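Local coordinates for peptide ABC transporter, peptide-binding protein (Thermus thermophilus, PDB 2D5W) that binds oligopeptides, here a pentapeptide, between its lobes and probably delivers them to an ABC transporter for uptake across the membrane, at residues Lys33-Ile36 / Glu37-Leu40; Val286-Ala289 / Pro290-Asp294; Ala413-Val416 / Val417-Arg420; Ala426-Leu429 / Lys430-Gly433. All blocks are in the same frame, centred on the assembly; numbering follows the deposited sequence.

Contact 1. Residues Lys33-Ile36 / Glu37-Leu40; sequences KSEI and EQYL
The ring of Tyr39 turns its edge to the helix backbone one turn back: the carbonyl O of Ile36 lies in the ring plane, 3.6 Å from CD1, and Glu35 O comes equally near that edge atom. A second flat group, the Gln38 amide, folds back on the same turn. With CG beside its own backbone N (chi1 -66°) and the chain extended beyond, NE2 reaches Glu35 O at 3.2 Å in a nearly straight bond of 167°, in the plane of the carbonyl and on a lone pair. The backbone N of Gln38 grips the same oxygen from above that plane, and NE2 also donates to Pro575 O. Lys33 and Glu37 lie obliquely across each other in a long salt bridge, NZ to OE1 3.9 Å. Water 1 joins them more closely, accepting from Lys33 NZ at 2.8 Å and donating to Glu37 OE2, while stronger partners hold the two ends, Asp22 and Ser28 for the lysine and Ala20 N for the glutamate. Ser34 packs against a basic side chain of the bound peptide. Helix 31-40 packs on a mixed sheet: Ile36 meets strands 223-228 and 246-251, and Tyr39 and Leu40 touch Met226.

Contact 2. Residues Val286-Ala289 / Pro290-Asp294; sequences VRRA and PGRFD
Ala289 O is gripped by two successive backbone amides. Arg292 N donates to it at 2.8 Å, tilted from the carbonyl plane, and Phe293 N at 2.9 Å, almost straight (169°), in the plane and on a lone pair. A third bond brings in a side chain: Arg292 NH1 gives its hydrogen to Arg288 O at 2.8 Å, with the oxygen near the guanidinium plane but the nitrogen well above that of the carbonyl. The stretch leads from helix 283-286 into strand 293-308 through a type I beta turn, Val286 to Ala289, and then a type II turn, Ala289 to Arg292, with Gly291 at positive phi; the Phe293 bond adds to the second. Beside this turn the two arginines stack. Arg288 curls back through bends at chi2 and chi3, which lays its guanidinium flat on that of Arg292, centres 3.7 Å apart and planes 20° from parallel. The two groups carry like charge, and the carbonyls of Ile263 and Arg288, which accept from Arg292, probably ease the closeness. On the opposite face of the Arg292 group, Phe293 brings CE1 over its rim; the phenylalanine itself packs on Val555 and Arg557.

Contact 3. Residues Ala413-Val416 / Val417-Arg420; sequences AGNV and VRER
Asn415 and Arg418 meet at the start of helix 416-431, where the asparagine occupies the N-cap position. Its CB lies 4.0 Å from Arg418 CD, and CG continues along the aliphatic part of the arginine, nearer to CD than to CG of that chain. At the tip, OD1 touches Arg418 CG, lies 3.3 Å from Val417 CG1, and accepts a weak capping bond from Arg418 N at 3.3 Å. The first torsion puts CG opposite the backbone N (chi1 -170°), which swings the amide over the first turn. Arg418 N also makes a weak bond to Asn415 O, the oxygen that takes the regular helical bond from Glu419 N at 3.0 Å.

Glu419 reaches back from the helix to the loop before the cap. Its CG passes 3.4 Å from Asn415 O, and OE2 accepts from Gly414 N at 2.9 Å in a bond of 164° that arrives from above the carboxylate plane. At the phi of Gly414, 95°, a CB would press on the preceding carbonyl O. On a further side of the turn, Arg420 runs its CD past CG1 of Val416 at 3.8 Å, before its guanidinium forms a cation-pi contact with Phe344.

Extended from CG to NE, Arg418 leaves the cap for the binding site, where NE pairs with Glu304 and NH2 forms a salt bridge with the backbone of the bound peptide. The cap and the Glu419 bond tie up amides before and within the first turn, while the asparagine flanks the shaft of a peptide-binding arginine and probably helps to position it.

Contact 4. Residues Ala426-Leu429 / Lys430-Gly433; sequences AEDL and KKIG
Asp428 and Lys431 lie side by side and point the same way, three residues apart on the last turns of helix 416-431. The lysine is extended beyond CG, with that atom beside its backbone N (chi1 -64°), and this carries the chain back along the helix: CG passes 3.4 Å from Glu427 O, CD and CE run beside the aspartate carboxylate, and NZ stops 3.7 Å from Asp428 OD2, a long salt bridge. Water 2 bridges the pair. It donates to Asp428 OD2 at 2.6 Å and, less closely, to Glu427 OE2, and accepts a weak bond from Lys431 NZ.

Lys430 takes another course. Its CB rests 3.4 Å from Ala426 O, which accepts a backbone bond from Lys430 N, and the chain then leads away from the preceding turn. Ile432 sets CG1 between its backbone N and carbonyl carbon (chi1 59°), 3.2 Å from Leu429 O. That oxygen accepts from Ile432 N, which sits above the carbonyl plane, and from Ile434 N in a Schellman motif. Gly433 is its C-prime residue, with positive phi, and completes the motif by donating to Lys430 O at 3.0 Å.

Leu429 and Ile432 touch Ala334, and Ile432 also reaches Leu374 and Ala377 of helix 374-383, so the apolar side of the helix end is buried. The Schellman motif turns the chain toward strand 435-438 and completes the crossover of a beta-alpha-beta unit that begins with strand 401-410. On the polar side, the long ion pair and the weak water bond suggest that the attraction is modest and largely water-mediated.

Contact 1 is the buried one, on a helix packed on a sheet, whereas contact 2 is a surface bend between a helix and a strand; contacts 3 and 4 are partly buried. The last two share helix 416-431, contact 3 at its beginning and contact 4 at its end, with centres about 19 Å apart. Their chemistry follows from that: side chains accept backbone N-H groups at the start, while at the finish backbone carbonyls accept backbone N-H groups in a turn with a glycine of positive phi. Lysine-acid pairs bridged by water recur in contacts 1 and 4, and in contact 1 both members also bond to other parts of the protein. Contacts 1 and 3 approach the bound peptide, the first by packing and the second by charge.

Contact 1. Residues Lys33-Ile36 / Glu37-Leu40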
ATOM      1  N   LYS A  33      -0.025   5.978  -6.050  1.00  8.15           N
ATOM      2  CA  LYS A  33       1.217   5.999  -6.816  1.00  8.41           C
ATOM      3  C   LYS A  33       1.423   4.653  -7.524  1.00  8.55           C
ATOM      4  O   LYS A  33       1.741   4.605  -8.711  1.00  8.77           O
ATOM      5  CB  LYS A  33       2.383   6.304  -5.871  1.00  8.26           C
ATOM      6  CG  LYS A  33       3.772   6.275  -6.496  1.00  9.37           C
ATOM      7  CD  LYS A  33       4.790   6.771  -5.474  1.00  9.99           C
ATOM      8  CE  LYS A  33       6.228   6.604  -5.930  1.00 10.49           C
ATOM      9  NZ  LYS A  33       6.769   5.256  -5.599  1.00 13.48           N
ATOM     10  N   SER A  34       1.223   3.557  -6.802  1.00  8.32           N
ATOM     11  CA  SER A  34       1.382   2.237  -7.394  1.00  9.68           C
ATOM     12  C   SER A  34       0.367   1.970  -8.499  1.00  8.85           C
ATOM     13  O   SER A  34       0.699   1.376  -9.522  1.00  9.08           O
ATOM     14  CB  SER A  34       1.272   1.161  -6.319  1.00 12.70           C
ATOM     15  OG  SER A  34       2.473   1.081  -5.573  1.00 21.07           O
ATOM     16  N   GLU A  35      -0.870   2.404  -8.301  1.00  8.13           N
ATOM     17  CA  GLU A  35      -1.896   2.186  -9.314  1.00  8.04           C
ATOM     18  C   GLU A  35      -1.537   2.906 -10.611  1.00  7.88           C
ATOM     19  O   GLU A  35      -1.577   2.319 -11.691  1.00  8.29           O
ATOM     20  CB  GLU A  35      -3.248   2.685  -8.815  1.00  8.68           C
ATOM     21  CG  GLU A  35      -4.389   2.374  -9.764  1.00  9.69           C
ATOM     22  CD  GLU A  35      -5.674   3.044  -9.342  1.00 10.27           C
ATOM     23  OE1 GLU A  35      -5.901   4.201  -9.747  1.00 10.57           O
ATOM     24  OE2 GLU A  35      -6.447   2.418  -8.590  1.00 10.58           O
ATOM     25  N   ILE A  36      -1.183   4.180 -10.501  1.00  7.47           N
ATOM     26  CA  ILE A  36      -0.819   4.969 -11.665  1.00  8.89           C
ATOM     27  C   ILE A  36       0.394   4.374 -12.366  1.00  7.76           C
ATOM     28  O   ILE A  36       0.449   4.313 -13.596  1.00  9.50           O
ATOM     29  CB  ILE A  36      -0.516   6.428 -11.263  1.00  8.22           C
ATOM     30  CG1 ILE A  36      -1.813   7.115 -10.840  1.00  9.29           C
ATOM     31  CG2 ILE A  36       0.141   7.181 -12.419  1.00  9.45           C
ATOM     32  CD1 ILE A  36      -1.620   8.501 -10.280  1.00 10.17           C
ATOM     33  N   GLU A  37       1.361   3.912 -11.584  1.00  8.30           N
ATOM     34  CA  GLU A  37       2.562   3.359 -12.182  1.00  9.06           C
ATOM     35  C   GLU A  37       2.352   2.087 -12.988  1.00  9.51           C
ATOM     36  O   GLU A  37       3.217   1.716 -13.775  1.00 10.11           O
ATOM     37  CB  GLU A  37       3.643   3.188 -11.118  1.00 10.15           C
ATOM     38  CG  GLU A  37       4.212   4.542 -10.713  1.00 11.36           C
ATOM     39  CD  GLU A  37       5.344   4.457  -9.725  1.00 12.64           C
ATOM     40  OE1 GLU A  37       5.918   5.521  -9.403  1.00 12.38           O
ATOM     41  OE2 GLU A  37       5.658   3.339  -9.268  1.00 19.19           O
ATOM     42  N   GLN A  38       1.215   1.415 -12.818  1.00  9.27           N
ATOM     43  CA  GLN A  38       0.960   0.224 -13.624  1.00 10.02           C
ATOM     44  C   GLN A  38       0.869   0.651 -15.086  1.00  9.46           C
ATOM     45  O   GLN A  38       1.268  -0.090 -15.988  1.00 12.07           O
ATOM     46  CB  GLN A  38      -0.359  -0.434 -13.248  1.00  9.64           C
ATOM     47  CG  GLN A  38      -0.429  -1.024 -11.871  1.00  9.53           C
ATOM     48  CD  GLN A  38      -1.810  -1.564 -11.619  1.00 10.34           C
ATOM     49  OE1 GLN A  38      -2.022  -2.776 -11.565  1.00 12.63           O
ATOM     50  NE2 GLN A  38      -2.774  -0.663 -11.501  1.00 11.34           N
ATOM     51  N   TYR A  39       0.329   1.842 -15.321  1.00  8.99           N
ATOM     52  CA  TYR A  39       0.191   2.354 -16.677  1.00  9.15           C
ATOM     53  C   TYR A  39       1.543   2.704 -17.288  1.00  8.74           C
ATOM     54  O   TYR A  39       1.738   2.583 -18.499  1.00 10.18           O
ATOM     55  CB  TYR A  39      -0.696   3.608 -16.693  1.00  9.16           C
ATOM     56  CG  TYR A  39      -2.149   3.343 -16.373  1.00  9.18           C
ATOM     57  CD1 TYR A  39      -2.580   3.160 -15.058  1.00  9.77           C
ATOM     58  CD2 TYR A  39      -3.090   3.226 -17.395  1.00  9.31           C
ATOM     59  CE1 TYR A  39      -3.915   2.861 -14.772  1.00 10.00           C
ATOM     60  CE2 TYR A  39      -4.422   2.928 -17.123  1.00  9.58           C
ATOM     61  CZ  TYR A  39      -4.828   2.744 -15.812  1.00  9.44           C
ATOM     62  OH  TYR A  39      -6.143   2.426 -15.560  1.00 10.24           O
ATOM     63  N   LEU A  40       2.472   3.115 -16.430  1.00  8.96           N
ATOM     64  CA  LEU A  40       3.800   3.564 -16.841  1.00  8.86           C
ATOM     65  C   LEU A  40       4.925   2.536 -16.812  1.00  9.22           C
ATOM     66  O   LEU A  40       5.922   2.685 -17.526  1.00  9.45           O
ATOM     67  CB  LEU A  40       4.212   4.748 -15.965  1.00  8.92           C
ATOM     68  CG  LEU A  40       3.314   5.985 -15.996  1.00  9.54           C
ATOM     69  CD1 LEU A  40       3.710   6.934 -14.879  1.00 10.86           C
ATOM     70  CD2 LEU A  40       3.422   6.666 -17.354  1.00  9.81           C
TER
HETATM   71  O   HOH W   1       5.042   3.157  -6.232  1.00 18.75           O

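Contact 2. Residues Val286-Ala289 / Pro290-Asp294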
ATOM      1  N   VAL A 286     -26.294   7.269  -7.345  1.00 11.23           N
ATOM      2  CA  VAL A 286     -27.111   6.170  -7.842  1.00 12.25           C
ATOM      3  C   VAL A 286     -28.224   6.622  -8.786  1.00 11.64           C
ATOM      4  O   VAL A 286     -28.454   6.004  -9.827  1.00 12.74           O
ATOM      5  CB  VAL A 286     -27.718   5.374  -6.665  1.00 12.13           C
ATOM      6  CG1 VAL A 286     -28.670   4.305  -7.183  1.00 13.92           C
ATOM      7  CG2 VAL A 286     -26.599   4.733  -5.849  1.00 14.87           C
ATOM      8  N   ARG A 287     -28.900   7.710  -8.441  1.00 10.91           N
ATOM      9  CA  ARG A 287     -29.992   8.200  -9.272  1.00 11.34           C
ATOM     10  C   ARG A 287     -29.539   8.848 -10.571  1.00 11.96           C
ATOM     11  O   ARG A 287     -30.354   9.114 -11.451  1.00 12.56           O
ATOM     12  CB  ARG A 287     -30.856   9.172  -8.471  1.00 11.66           C
ATOM     13  CG  ARG A 287     -31.561   8.498  -7.311  1.00 11.30           C
ATOM     14  CD  ARG A 287     -32.390   9.482  -6.519  1.00 12.30           C
ATOM     15  NE  ARG A 287     -33.244   8.799  -5.554  1.00 14.24           N
ATOM     16  CZ  ARG A 287     -34.246   9.382  -4.903  1.00 14.49           C
ATOM     17  NH1 ARG A 287     -34.973   8.681  -4.046  1.00 16.29           N
ATOM     18  NH2 ARG A 287     -34.518  10.664  -5.110  1.00 15.58           N
ATOM     19  N   ARG A 288     -28.239   9.090 -10.702  1.00 11.40           N
ATOM     20  CA  ARG A 288     -27.708   9.700 -11.916  1.00 11.93           C
ATOM     21  C   ARG A 288     -26.967   8.682 -12.785  1.00 11.70           C
ATOM     22  O   ARG A 288     -26.472   9.020 -13.861  1.00 13.46           O
ATOM     23  CB  ARG A 288     -26.779  10.865 -11.549  1.00 11.30           C
ATOM     24  CG  ARG A 288     -27.520  12.111 -11.090  1.00 12.79           C
ATOM     25  CD  ARG A 288     -28.083  12.884 -12.276  1.00 14.40           C
ATOM     26  NE  ARG A 288     -27.063  13.713 -12.917  1.00 15.77           N
ATOM     27  CZ  ARG A 288     -26.810  13.728 -14.223  1.00 16.25           C
ATOM     28  NH1 ARG A 288     -25.865  14.523 -14.707  1.00 18.14           N
ATOM     29  NH2 ARG A 288     -27.492  12.943 -15.045  1.00 18.12           N
ATOM     30  N   ALA A 289     -26.921   7.432 -12.332  1.00 11.59           N
ATOM     31  CA  ALA A 289     -26.226   6.373 -13.060  1.00 10.83           C
ATOM     32  C   ALA A 289     -26.928   5.801 -14.297  1.00 11.57           C
ATOM     33  O   ALA A 289     -26.270   5.476 -15.281  1.00 11.48           O
ATOM     34  CB  ALA A 289     -25.880   5.236 -12.104  1.00 12.73           C
ATOM     35  N   PRO A 290     -28.269   5.665 -14.269  1.00 12.31           N
ATOM     36  CA  PRO A 290     -28.975   5.112 -15.433  1.00 13.00           C
ATOM     37  C   PRO A 290     -28.541   5.636 -16.797  1.00 13.30           C
ATOM     38  O   PRO A 290     -28.548   6.841 -17.046  1.00 13.08           O
ATOM     39  CB  PRO A 290     -30.434   5.430 -15.127  1.00 14.72           C
ATOM     40  CG  PRO A 290     -30.485   5.284 -13.648  1.00 14.47           C
ATOM     41  CD  PRO A 290     -29.227   6.018 -13.206  1.00 13.23           C
ATOM     42  N   GLY A 291     -28.162   4.706 -17.673  1.00 12.49           N
ATOM     43  CA  GLY A 291     -27.735   5.039 -19.020  1.00 13.08           C
ATOM     44  C   GLY A 291     -26.420   5.786 -19.122  1.00 12.19           C
ATOM     45  O   GLY A 291     -26.022   6.201 -20.211  1.00 13.34           O
ATOM     46  N   ARG A 292     -25.726   5.940 -17.999  1.00 11.25           N
ATOM     47  CA  ARG A 292     -24.472   6.682 -17.989  1.00 10.90           C
ATOM     48  C   ARG A 292     -23.290   5.926 -17.394  1.00 10.39           C
ATOM     49  O   ARG A 292     -22.223   5.865 -18.004  1.00 11.83           O
ATOM     50  CB  ARG A 292     -24.666   7.997 -17.224  1.00 11.32           C
ATOM     51  CG  ARG A 292     -25.800   8.856 -17.767  1.00 11.59           C
ATOM     52  CD  ARG A 292     -26.096  10.049 -16.862  1.00 12.50           C
ATOM     53  NE  ARG A 292     -25.048  11.066 -16.895  1.00 12.69           N
ATOM     54  CZ  ARG A 292     -24.323  11.443 -15.844  1.00 11.69           C
ATOM     55  NH1 ARG A 292     -24.516  10.886 -14.655  1.00 12.58           N
ATOM     56  NH2 ARG A 292     -23.415  12.396 -15.983  1.00 11.68           N
ATOM     57  N   PHE A 293     -23.481   5.352 -16.211  1.00 10.17           N
ATOM     58  CA  PHE A 293     -22.404   4.637 -15.531  1.00  9.61           C
ATOM     59  C   PHE A 293     -22.885   3.400 -14.803  1.00 10.62           C
ATOM     60  O   PHE A 293     -24.063   3.269 -14.484  1.00 11.50           O
ATOM     61  CB  PHE A 293     -21.740   5.528 -14.467  1.00 11.84           C
ATOM     62  CG  PHE A 293     -21.074   6.753 -15.013  1.00 11.75           C
ATOM     63  CD1 PHE A 293     -21.806   7.902 -15.298  1.00 13.64           C
ATOM     64  CD2 PHE A 293     -19.703   6.756 -15.241  1.00 12.12           C
ATOM     65  CE1 PHE A 293     -21.178   9.039 -15.801  1.00 12.86           C
ATOM     66  CE2 PHE A 293     -19.065   7.882 -15.743  1.00 11.60           C
ATOM     67  CZ  PHE A 293     -19.801   9.027 -16.026  1.00 12.35           C
ATOM     68  N   ASP A 294     -21.945   2.499 -14.540  1.00 10.30           N
ATOM     69  CA  ASP A 294     -22.211   1.302 -13.758  1.00 10.48           C
ATOM     70  C   ASP A 294     -21.422   1.504 -12.469  1.00 10.29           C
ATOM     71  O   ASP A 294     -20.319   2.061 -12.485  1.00 10.99           O
ATOM     72  CB  ASP A 294     -21.722   0.038 -14.470  1.00 12.35           C
ATOM     73  CG  ASP A 294     -22.615  -0.352 -15.629  1.00 14.20           C
ATOM     74  OD1 ASP A 294     -22.258  -0.049 -16.785  1.00 18.71           O
ATOM     75  OD2 ASP A 294     -23.683  -0.948 -15.376  1.00 19.14           O
TER

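Contact 3. Residues Ala413-Val416 / Val417-Arg420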
ATOM      1  N   ALA A 413      -6.704  14.655   5.127  1.00  8.96           N
ATOM      2  CA  ALA A 413      -7.611  15.786   4.980  1.00  8.75           C
ATOM      3  C   ALA A 413      -8.374  15.654   3.667  1.00  9.30           C
ATOM      4  O   ALA A 413      -7.821  15.205   2.663  1.00 10.54           O
ATOM      5  CB  ALA A 413      -6.824  17.096   4.996  1.00 10.15           C
ATOM      6  N   GLY A 414      -9.648  16.028   3.686  1.00  9.05           N
ATOM      7  CA  GLY A 414     -10.455  15.955   2.481  1.00  9.27           C
ATOM      8  C   GLY A 414     -11.267  14.683   2.347  1.00  8.27           C
ATOM      9  O   GLY A 414     -12.249  14.651   1.605  1.00  8.80           O
ATOM     10  N   ASN A 415     -10.851  13.622   3.029  1.00  9.08           N
ATOM     11  CA  ASN A 415     -11.585  12.367   2.967  1.00  8.68           C
ATOM     12  C   ASN A 415     -12.723  12.545   3.963  1.00  8.63           C
ATOM     13  O   ASN A 415     -12.558  12.363   5.172  1.00  9.59           O
ATOM     14  CB  ASN A 415     -10.681  11.201   3.354  1.00  9.29           C
ATOM     15  CG  ASN A 415     -11.318   9.866   3.074  1.00  8.57           C
ATOM     16  OD1 ASN A 415     -12.206   9.426   3.802  1.00 10.11           O
ATOM     17  ND2 ASN A 415     -10.883   9.216   1.998  1.00 11.03           N
ATOM     18  N   VAL A 416     -13.886  12.907   3.436  1.00  8.44           N
ATOM     19  CA  VAL A 416     -15.032  13.208   4.271  1.00  8.05           C
ATOM     20  C   VAL A 416     -15.484  12.134   5.246  1.00  8.18           C
ATOM     21  O   VAL A 416     -15.786  12.450   6.398  1.00  8.84           O
ATOM     22  CB  VAL A 416     -16.219  13.681   3.402  1.00  9.02           C
ATOM     23  CG1 VAL A 416     -17.421  14.010   4.281  1.00 11.12           C
ATOM     24  CG2 VAL A 416     -15.804  14.917   2.607  1.00  9.87           C
ATOM     25  N   VAL A 417     -15.512  10.873   4.832  1.00  8.56           N
ATOM     26  CA  VAL A 417     -15.960   9.852   5.768  1.00  8.93           C
ATOM     27  C   VAL A 417     -15.001   9.748   6.959  1.00  8.35           C
ATOM     28  O   VAL A 417     -15.429   9.475   8.083  1.00  9.21           O
ATOM     29  CB  VAL A 417     -16.156   8.472   5.075  1.00  9.65           C
ATOM     30  CG1 VAL A 417     -14.825   7.778   4.853  1.00 11.93           C
ATOM     31  CG2 VAL A 417     -17.101   7.612   5.909  1.00 11.67           C
ATOM     32  N   ARG A 418     -13.711   9.983   6.732  1.00  8.46           N
ATOM     33  CA  ARG A 418     -12.742   9.947   7.823  1.00  8.41           C
ATOM     34  C   ARG A 418     -12.888  11.174   8.721  1.00  8.77           C
ATOM     35  O   ARG A 418     -12.719  11.083   9.938  1.00  8.68           O
ATOM     36  CB  ARG A 418     -11.320   9.860   7.267  1.00  8.14           C
ATOM     37  CG  ARG A 418     -10.960   8.466   6.807  1.00  8.26           C
ATOM     38  CD  ARG A 418      -9.639   8.439   6.082  1.00  7.75           C
ATOM     39  NE  ARG A 418      -9.246   7.073   5.768  1.00  8.49           N
ATOM     40  CZ  ARG A 418      -8.269   6.750   4.928  1.00  7.26           C
ATOM     41  NH1 ARG A 418      -7.579   7.700   4.309  1.00  8.55           N
ATOM     42  NH2 ARG A 418      -7.990   5.473   4.708  1.00  8.20           N
ATOM     43  N   GLU A 419     -13.191  12.326   8.129  1.00  8.85           N
ATOM     44  CA  GLU A 419     -13.377  13.534   8.918  1.00  8.58           C
ATOM     45  C   GLU A 419     -14.615  13.340   9.799  1.00  8.71           C
ATOM     46  O   GLU A 419     -14.634  13.757  10.959  1.00  9.95           O
ATOM     47  CB  GLU A 419     -13.502  14.747   7.984  1.00 10.31           C
ATOM     48  CG  GLU A 419     -12.188  15.002   7.229  1.00 12.28           C
ATOM     49  CD  GLU A 419     -12.270  16.062   6.145  1.00 13.74           C
ATOM     50  OE1 GLU A 419     -13.295  16.126   5.436  1.00 16.70           O
ATOM     51  OE2 GLU A 419     -11.284  16.817   5.982  1.00 14.26           O
ATOM     52  N   ARG A 420     -15.634  12.678   9.258  1.00  8.01           N
ATOM     53  CA  ARG A 420     -16.850  12.391  10.012  1.00  9.03           C
ATOM     54  C   ARG A 420     -16.541  11.371  11.112  1.00  9.02           C
ATOM     55  O   ARG A 420     -17.062  11.459  12.228  1.00 10.04           O
ATOM     56  CB  ARG A 420     -17.932  11.839   9.078  1.00  8.86           C
ATOM     57  CG  ARG A 420     -18.556  12.890   8.155  1.00  9.00           C
ATOM     58  CD  ARG A 420     -19.353  12.234   7.032  1.00 10.72           C
ATOM     59  NE  ARG A 420     -20.331  11.287   7.554  1.00 10.94           N
ATOM     60  CZ  ARG A 420     -20.754  10.206   6.905  1.00 10.99           C
ATOM     61  NH1 ARG A 420     -21.643   9.401   7.469  1.00 12.30           N
ATOM     62  NH2 ARG A 420     -20.283   9.922   5.698  1.00 12.85           N
TER

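Contact 4. Residues Ala426-Leu429 / Lys430-Gly433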
ATOM      1  N   ALA A 426     -14.717  11.237  18.531  1.00  9.69           N
ATOM      2  CA  ALA A 426     -14.360  12.292  19.478  1.00  9.69           C
ATOM      3  C   ALA A 426     -15.457  12.569  20.497  1.00 10.82           C
ATOM      4  O   ALA A 426     -15.175  12.856  21.662  1.00 10.99           O
ATOM      5  CB  ALA A 426     -14.016  13.574  18.729  1.00 11.81           C
ATOM      6  N   GLU A 427     -16.706  12.484  20.058  1.00 12.13           N
ATOM      7  CA  GLU A 427     -17.834  12.745  20.942  1.00 13.61           C
ATOM      8  C   GLU A 427     -17.875  11.746  22.096  1.00 13.66           C
ATOM      9  O   GLU A 427     -18.142  12.117  23.238  1.00 13.99           O
ATOM     10  CB  GLU A 427     -19.140  12.698  20.148  1.00 15.92           C
ATOM     11  CG  GLU A 427     -20.346  13.205  20.917  1.00 20.66           C
ATOM     12  CD  GLU A 427     -21.556  13.409  20.029  1.00 24.55           C
ATOM     13  OE1 GLU A 427     -21.449  14.181  19.053  1.00 27.56           O
ATOM     14  OE2 GLU A 427     -22.611  12.802  20.306  1.00 27.99           O
ATOM     15  N   ASP A 428     -17.601  10.478  21.806  1.00 12.88           N
ATOM     16  CA  ASP A 428     -17.604   9.452  22.843  1.00 12.94           C
ATOM     17  C   ASP A 428     -16.338   9.498  23.691  1.00 11.99           C
ATOM     18  O   ASP A 428     -16.390   9.317  24.907  1.00 12.61           O
ATOM     19  CB  ASP A 428     -17.764   8.066  22.216  1.00 13.18           C
ATOM     20  CG  ASP A 428     -19.195   7.782  21.798  1.00 14.72           C
ATOM     21  OD1 ASP A 428     -19.392   7.126  20.753  1.00 14.57           O
ATOM     22  OD2 ASP A 428     -20.123   8.206  22.522  1.00 17.21           O
ATOM     23  N   LEU A 429     -15.200   9.739  23.051  1.00 11.61           N
ATOM     24  CA  LEU A 429     -13.940   9.820  23.776  1.00 10.54           C
ATOM     25  C   LEU A 429     -14.007  10.939  24.815  1.00 10.92           C
ATOM     26  O   LEU A 429     -13.500  10.795  25.932  1.00 10.74           O
ATOM     27  CB  LEU A 429     -12.783  10.063  22.800  1.00 11.38           C
ATOM     28  CG  LEU A 429     -12.389   8.847  21.954  1.00 10.63           C
ATOM     29  CD1 LEU A 429     -11.535   9.282  20.777  1.00 10.66           C
ATOM     30  CD2 LEU A 429     -11.635   7.848  22.821  1.00 10.81           C
ATOM     31  N   LYS A 430     -14.651  12.044  24.459  1.00 10.59           N
ATOM     32  CA  LYS A 430     -14.770  13.167  25.379  1.00 11.70           C
ATOM     33  C   LYS A 430     -15.555  12.784  26.634  1.00 11.98           C
ATOM     34  O   LYS A 430     -15.250  13.259  27.726  1.00 12.43           O
ATOM     35  CB  LYS A 430     -15.445  14.352  24.682  1.00 13.71           C
ATOM     36  CG  LYS A 430     -15.570  15.588  25.561  1.00 17.57           C
ATOM     37  CD  LYS A 430     -16.201  16.756  24.816  1.00 21.36           C
ATOM     38  CE  LYS A 430     -15.322  17.237  23.674  1.00 24.41           C
ATOM     39  NZ  LYS A 430     -15.918  18.417  22.985  1.00 26.70           N
ATOM     40  N   LYS A 431     -16.555  11.920  26.483  1.00 11.28           N
ATOM     41  CA  LYS A 431     -17.366  11.494  27.622  1.00 13.21           C
ATOM     42  C   LYS A 431     -16.528  10.838  28.713  1.00 13.50           C
ATOM     43  O   LYS A 431     -16.862  10.940  29.894  1.00 15.08           O
ATOM     44  CB  LYS A 431     -18.466  10.529  27.170  1.00 13.86           C
ATOM     45  CG  LYS A 431     -19.485  11.161  26.235  1.00 16.45           C
ATOM     46  CD  LYS A 431     -20.596  10.187  25.878  1.00 18.97           C
ATOM     47  CE  LYS A 431     -21.587  10.820  24.915  1.00 21.31           C
ATOM     48  NZ  LYS A 431     -22.712   9.899  24.592  1.00 25.26           N
ATOM     49  N   ILE A 432     -15.450  10.159  28.326  1.00 12.65           N
ATOM     50  CA  ILE A 432     -14.592   9.513  29.315  1.00 13.53           C
ATOM     51  C   ILE A 432     -13.324  10.311  29.613  1.00 12.73           C
ATOM     52  O   ILE A 432     -12.418   9.823  30.287  1.00 14.48           O
ATOM     53  CB  ILE A 432     -14.201   8.077  28.897  1.00 13.60           C
ATOM     54  CG1 ILE A 432     -13.474   8.091  27.551  1.00 15.71           C
ATOM     55  CG2 ILE A 432     -15.444   7.205  28.852  1.00 15.26           C
ATOM     56  CD1 ILE A 432     -12.908   6.745  27.149  1.00 18.58           C
ATOM     57  N   GLY A 433     -13.252  11.533  29.096  1.00 11.87           N
ATOM     58  CA  GLY A 433     -12.104  12.371  29.387  1.00 11.10           C
ATOM     59  C   GLY A 433     -10.929  12.367  28.436  1.00 10.09           C
ATOM     60  O   GLY A 433      -9.843  12.814  28.804  1.00 10.88           O
TER
HETATM   61  O   HOH W   2     -21.719   9.816  21.297  1.00 27.50           O